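PDB 2BOY: 3-chlorocatechol 1,2-dioxygenase from Rhodococcus opacus, which probably catalyses the iron(III)-dependent intradiol cleavage of catechols, including 3-chlorocatechol, in the breakdown of aromatic compounds. Local coordinates for residues L122-S134 against T158-P170. Sequence-based numbering, arbitrary orientation. Where two conformers were deposited one is given.
Sequences LDMWQADAAGEYS and TLRTIVPAPYEIP. With FE (Fe (III) ion), chain I; BHO (benzhydroxamic acid), chain J.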
loop_
_atom_site.group_PDB
_atom_site.type_symbol
_atom_site.label_atom_id
_atom_site.label_comp_id
_atom_site.label_asym_id
_atom_site.label_seq_id
_atom_site.Cartn_x
_atom_site.Cartn_y
_atom_site.Cartn_z
ATOM N N LEU A 122 -4.030 -14.964 -30.741
ATOM C CA LEU A 122 -2.946 -14.324 -29.976
ATOM C C LEU A 122 -3.169 -12.825 -29.988
ATOM O O LEU A 122 -3.394 -12.243 -31.053
ATOM C CB LEU A 122 -1.545 -14.638 -30.553
ATOM C CG LEU A 122 -1.045 -16.088 -30.571
ATOM C CD1 LEU A 122 -1.475 -16.758 -31.878
ATOM C CD2 LEU A 122 0.434 -16.162 -30.401
ATOM N N ASP A 123 -3.138 -12.220 -28.804
ATOM C CA ASP A 123 -3.232 -10.794 -28.635
ATOM C C ASP A 123 -1.808 -10.352 -28.337
ATOM O O ASP A 123 -1.224 -10.825 -27.371
ATOM C CB ASP A 123 -4.105 -10.502 -27.415
ATOM C CG ASP A 123 -5.135 -9.434 -27.668
ATOM O OD1 ASP A 123 -6.291 -9.607 -27.274
ATOM O OD2 ASP A 123 -4.888 -8.364 -28.232
ATOM N N MET A 124 -1.259 -9.415 -29.102
ATOM C CA MET A 124 0.134 -8.978 -28.840
ATOM C C MET A 124 0.174 -7.479 -28.669
ATOM O O MET A 124 -0.554 -6.785 -29.358
ATOM C CB MET A 124 1.040 -9.418 -29.984
ATOM C CG MET A 124 2.553 -9.451 -29.656
ATOM S SD MET A 124 3.427 -7.817 -29.733
ATOM C CE MET A 124 4.137 -7.838 -31.391
ATOM N N TRP A 125 0.914 -6.996 -27.668
ATOM C CA TRP A 125 1.113 -5.555 -27.520
ATOM C C TRP A 125 2.545 -5.303 -27.144
ATOM O O TRP A 125 3.201 -6.148 -26.526
ATOM C CB TRP A 125 0.114 -4.900 -26.521
ATOM C CG TRP A 125 0.213 -5.303 -25.063
ATOM C CD1 TRP A 125 0.642 -4.520 -24.036
ATOM C CD2 TRP A 125 -0.225 -6.549 -24.459
ATOM N NE1 TRP A 125 0.527 -5.188 -22.836
ATOM C CE2 TRP A 125 0.033 -6.449 -23.060
ATOM C CE3 TRP A 125 -0.768 -7.751 -24.967
ATOM C CZ2 TRP A 125 -0.228 -7.504 -22.146
ATOM C CZ3 TRP A 125 -1.033 -8.808 -24.068
ATOM C CH2 TRP A 125 -0.748 -8.679 -22.669
ATOM N N GLN A 126 3.032 -4.121 -27.504
ATOM C CA GLN A 126 4.421 -3.791 -27.282
ATOM C C GLN A 126 4.497 -2.278 -27.317
ATOM O O GLN A 126 3.588 -1.615 -27.826
ATOM C CB GLN A 126 5.315 -4.383 -28.399
ATOM C CG GLN A 126 5.046 -3.726 -29.807
ATOM C CD GLN A 126 6.053 -4.143 -30.838
ATOM O OE1 GLN A 126 5.866 -5.136 -31.537
ATOM N NE2 GLN A 126 7.129 -3.359 -30.965
ATOM N N ALA A 127 5.618 -1.770 -26.827
ATOM C CA ALA A 127 5.947 -0.361 -26.909
ATOM C C ALA A 127 6.551 -0.054 -28.268
ATOM O O ALA A 127 6.995 -0.946 -28.976
ATOM C CB ALA A 127 6.946 -0.005 -25.799
ATOM N N ASP A 128 6.595 1.239 -28.619
ATOM C CA ASP A 128 7.194 1.631 -29.872
ATOM C C ASP A 128 8.705 1.804 -29.690
ATOM O O ASP A 128 9.255 1.480 -28.633
ATOM C CB ASP A 128 6.508 2.920 -30.432
ATOM C CG ASP A 128 6.875 4.182 -29.654
ATOM O OD1 ASP A 128 7.655 4.150 -28.670
ATOM O OD2 ASP A 128 6.386 5.281 -29.959
ATOM N N ALA A 129 9.387 2.290 -30.742
ATOM C CA ALA A 129 10.840 2.429 -30.698
ATOM C C ALA A 129 11.318 3.524 -29.734
ATOM O O ALA A 129 12.530 3.615 -29.452
ATOM C CB ALA A 129 11.443 2.674 -32.157
ATOM N N ALA A 130 10.402 4.339 -29.233
ATOM C CA ALA A 130 10.728 5.269 -28.156
ATOM C C ALA A 130 10.334 4.755 -26.761
ATOM O O ALA A 130 10.440 5.480 -25.777
ATOM C CB ALA A 130 10.153 6.717 -28.435
ATOM N N GLY A 131 9.875 3.491 -26.662
ATOM C CA GLY A 131 9.411 3.000 -25.359
ATOM C C GLY A 131 8.018 3.454 -24.896
ATOM O O GLY A 131 7.716 3.397 -23.696
ATOM N N GLU A 132 7.154 3.863 -25.818
ATOM C CA GLU A 132 5.817 4.337 -25.441
ATOM C C GLU A 132 4.741 3.347 -25.882
ATOM O O GLU A 132 4.827 2.785 -26.964
ATOM C CB GLU A 132 5.492 5.669 -26.133
ATOM C CG GLU A 132 6.464 6.833 -25.814
ATOM C CD GLU A 132 6.404 7.224 -24.345
ATOM O OE1 GLU A 132 5.290 7.426 -23.828
ATOM O OE2 GLU A 132 7.469 7.320 -23.689
ATOM N N TYR A 133 3.700 3.207 -25.068
ATOM C CA TYR A 133 2.551 2.401 -25.435
ATOM C C TYR A 133 1.358 3.231 -25.874
ATOM O O TYR A 133 1.093 4.270 -25.285
ATOM C CB TYR A 133 2.101 1.612 -24.217
ATOM C CG TYR A 133 2.955 0.387 -23.891
ATOM C CD1 TYR A 133 4.025 0.483 -23.000
ATOM C CD2 TYR A 133 2.677 -0.857 -24.473
ATOM C CE1 TYR A 133 4.792 -0.656 -22.672
ATOM C CE2 TYR A 133 3.452 -2.022 -24.123
ATOM C CZ TYR A 133 4.478 -1.889 -23.226
ATOM O OH TYR A 133 5.236 -2.976 -22.915
ATOM N N SER A 134 0.613 2.754 -26.863
ATOM C CA SER A 134 -0.661 3.364 -27.195
ATOM C C SER A 134 -1.647 3.270 -26.000
ATOM O O SER A 134 -1.497 2.389 -25.100
ATOM C CB SER A 134 -1.260 2.807 -28.519
ATOM O OG SER A 134 -1.640 1.437 -28.405
ATOM N N THR A 158 3.400 -15.452 -39.270
ATOM C CA THR A 158 4.550 -14.586 -39.457
ATOM C C THR A 158 4.023 -13.218 -39.158
ATOM O O THR A 158 2.949 -12.844 -39.668
ATOM C CB THR A 158 5.010 -14.655 -40.938
ATOM O OG1 THR A 158 5.584 -15.952 -41.201
ATOM C CG2 THR A 158 6.159 -13.686 -41.200
ATOM N N LEU A 159 4.756 -12.461 -38.344
ATOM C CA LEU A 159 4.283 -11.138 -37.917
ATOM C C LEU A 159 5.377 -10.109 -38.174
ATOM O O LEU A 159 6.532 -10.323 -37.766
ATOM C CB LEU A 159 3.891 -11.178 -36.424
ATOM C CG LEU A 159 3.457 -9.844 -35.749
ATOM C CD1 LEU A 159 2.199 -9.311 -36.399
ATOM C CD2 LEU A 159 3.249 -10.033 -34.251
ATOM N N ARG A 160 5.019 -9.009 -38.853
ATOM C CA ARG A 160 5.959 -7.912 -39.038
ATOM C C ARG A 160 5.722 -6.782 -38.022
ATOM O O ARG A 160 4.605 -6.290 -37.847
ATOM C CB ARG A 160 5.874 -7.343 -40.462
ATOM C CG ARG A 160 6.749 -6.124 -40.681
ATOM C CD ARG A 160 6.858 -5.643 -42.143
ATOM N NE ARG A 160 6.766 -4.173 -42.197
ATOM C CZ ARG A 160 5.848 -3.493 -42.903
ATOM N NH1 ARG A 160 4.957 -4.140 -43.649
ATOM N NH2 ARG A 160 5.822 -2.157 -42.882
ATOM N N THR A 161 6.791 -6.351 -37.380
ATOM C CA THR A 161 6.690 -5.261 -36.450
ATOM C C THR A 161 8.035 -4.542 -36.417
ATOM O O THR A 161 8.804 -4.624 -37.389
ATOM C CB THR A 161 6.186 -5.801 -35.088
ATOM O OG1 THR A 161 6.007 -4.735 -34.194
ATOM C CG2 THR A 161 7.192 -6.763 -34.414
ATOM N N ILE A 162 8.274 -3.782 -35.362
ATOM C CA ILE A 162 9.532 -3.092 -35.157
ATOM C C ILE A 162 10.051 -3.570 -33.811
ATOM O O ILE A 162 9.251 -3.992 -32.984
ATOM C CB ILE A 162 9.257 -1.560 -35.270
ATOM C CG1 ILE A 162 9.507 -1.143 -36.733
ATOM C CG2 ILE A 162 10.081 -0.739 -34.311
ATOM C CD1 ILE A 162 8.657 0.034 -37.202
ATOM N N VAL A 163 11.369 -3.612 -33.618
ATOM C CA VAL A 163 11.931 -3.972 -32.301
ATOM C C VAL A 163 11.562 -2.908 -31.281
ATOM O O VAL A 163 11.909 -1.733 -31.475
ATOM C CB VAL A 163 13.474 -4.180 -32.358
ATOM C CG1 VAL A 163 14.010 -4.632 -31.006
ATOM C CG2 VAL A 163 13.833 -5.217 -33.427
ATOM N N PRO A 164 10.852 -3.282 -30.190
ATOM C CA PRO A 164 10.476 -2.292 -29.186
ATOM C C PRO A 164 11.728 -1.820 -28.450
ATOM O O PRO A 164 12.686 -2.575 -28.335
ATOM C CB PRO A 164 9.555 -3.082 -28.192
ATOM C CG PRO A 164 10.039 -4.546 -28.319
ATOM C CD PRO A 164 10.466 -4.666 -29.810
ATOM N N ALA A 165 11.709 -0.584 -27.974
ATOM C CA ALA A 165 12.721 -0.093 -27.043
ATOM C C ALA A 165 12.428 -0.578 -25.625
ATOM O O ALA A 165 11.279 -0.801 -25.278
ATOM C CB ALA A 165 12.735 1.454 -27.045
ATOM N N PRO A 166 13.462 -0.665 -24.796
ATOM C CA PRO A 166 13.262 -0.758 -23.354
ATOM C C PRO A 166 12.479 0.459 -22.861
ATOM O O PRO A 166 12.476 1.494 -23.516
ATOM C CB PRO A 166 14.681 -0.678 -22.783
ATOM C CG PRO A 166 15.603 -0.982 -23.891
ATOM C CD PRO A 166 14.892 -0.678 -25.179
ATOM N N TYR A 167 11.839 0.288 -21.694
ATOM C CA TYR A 167 10.823 1.171 -21.088
ATOM C C TYR A 167 11.362 1.623 -19.702
ATOM O O TYR A 167 11.849 0.762 -18.968
ATOM C CB TYR A 167 9.523 0.322 -20.891
ATOM C CG TYR A 167 8.333 1.055 -20.264
ATOM C CD1 TYR A 167 7.987 0.882 -18.910
ATOM C CD2 TYR A 167 7.544 1.907 -21.031
ATOM C CE1 TYR A 167 6.895 1.582 -18.341
ATOM C CE2 TYR A 167 6.456 2.591 -20.477
ATOM C CZ TYR A 167 6.152 2.442 -19.135
ATOM O OH TYR A 167 5.079 3.142 -18.608
ATOM N N GLU A 168 11.298 2.930 -19.350
ATOM C CA GLU A 168 11.436 3.347 -17.970
ATOM C C GLU A 168 10.045 3.589 -17.358
ATOM O O GLU A 168 9.195 4.237 -17.967
ATOM C CB GLU A 168 12.263 4.652 -17.902
ATOM C CG GLU A 168 13.605 4.508 -17.205
ATOM C CD GLU A 168 14.278 5.834 -16.874
ATOM O OE1 GLU A 168 14.479 6.644 -17.807
ATOM O OE2 GLU A 168 14.625 6.041 -15.680
ATOM N N ILE A 169 9.798 3.070 -16.159
ATOM C CA ILE A 169 8.640 3.521 -15.380
ATOM C C ILE A 169 8.793 5.047 -15.196
ATOM O O ILE A 169 9.819 5.489 -14.711
ATOM C CB ILE A 169 8.612 2.811 -13.989
ATOM C CG1 ILE A 169 8.720 1.275 -14.129
ATOM C CG2 ILE A 169 7.378 3.249 -13.140
ATOM C CD1 ILE A 169 7.828 0.642 -15.186
ATOM N N PRO A 170 7.790 5.854 -15.557
ATOM C CA PRO A 170 7.968 7.333 -15.576
ATOM C C PRO A 170 8.187 7.955 -14.205
ATOM O O PRO A 170 7.429 7.636 -13.284
ATOM C CB PRO A 170 6.667 7.834 -16.223
ATOM C CG PRO A 170 6.155 6.588 -16.919
ATOM C CD PRO A 170 6.439 5.455 -15.975
HETATM FE FE FE I . 5.452 -3.931 -21.259
HETATM C C1 BHO J . 5.083 -3.538 -17.412
HETATM C C2 BHO J . 5.167 -4.452 -16.255
HETATM C C3 BHO J . 5.201 -3.904 -14.972
HETATM C C4 BHO J . 5.178 -2.508 -14.820
HETATM C C5 BHO J . 5.110 -1.664 -15.915
HETATM C C6 BHO J . 5.075 -2.167 -17.217
HETATM C C BHO J . 5.044 -4.130 -18.786
HETATM O O1 BHO J . 5.568 -5.186 -18.927
HETATM N N BHO J . 4.530 -3.571 -19.863
HETATM O O2 BHO J . 3.404 -3.050 -19.914
#
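The carboxamide of Gln-126 faces Thr-161 and Ile-162, at the end of strand 158-162, and is a worked example of one buried group gripped by several bonds. Its NE2 spends both hydrogens in the amide plane, one on Ile-162 O in an almost straight bond (3.0 Å, 178° at the hydrogen), the other on Ala-127 O, and together they fix the rotation of the group. Gln-126 OE1 receives the hydroxyl of Thr-161, OG1, at 2.7 Å. The two side chains come from opposite directions, and with OG1 anti to the backbone N (chi1 -177°) the hydroxyl meets OE1 from above the carbonyl plane. Beyond this polar knot, Met-124 bends so that CE reaches Leu-159 CD2 at 3.7 Å. On the side of Gln-126 away from Met-124, the type I turn 128-131 rests on Ala-165: Ala-165 N and Gly-131 N approach Asp-128 O from opposite faces. Asp-128 OD1 closes an Asx turn by accepting Ala-130 N and also takes Glu-132 N. Farther along, Tyr-133 directs its edge at the face of Tyr-167, in one of the latter's two conformers, as an offset edge-to-face pair with planes at 70°; there Tyr-167 OH hydrogen-bonds to Tyr-78 OH. Tyr-133 OH binds the iron at 1.9 Å, joined by His-191 and His-193, with benzhydroxamic acid beside it. Ligation of ferric iron by tyrosine and histidine is the hallmark of the intradiol dioxygenase active site.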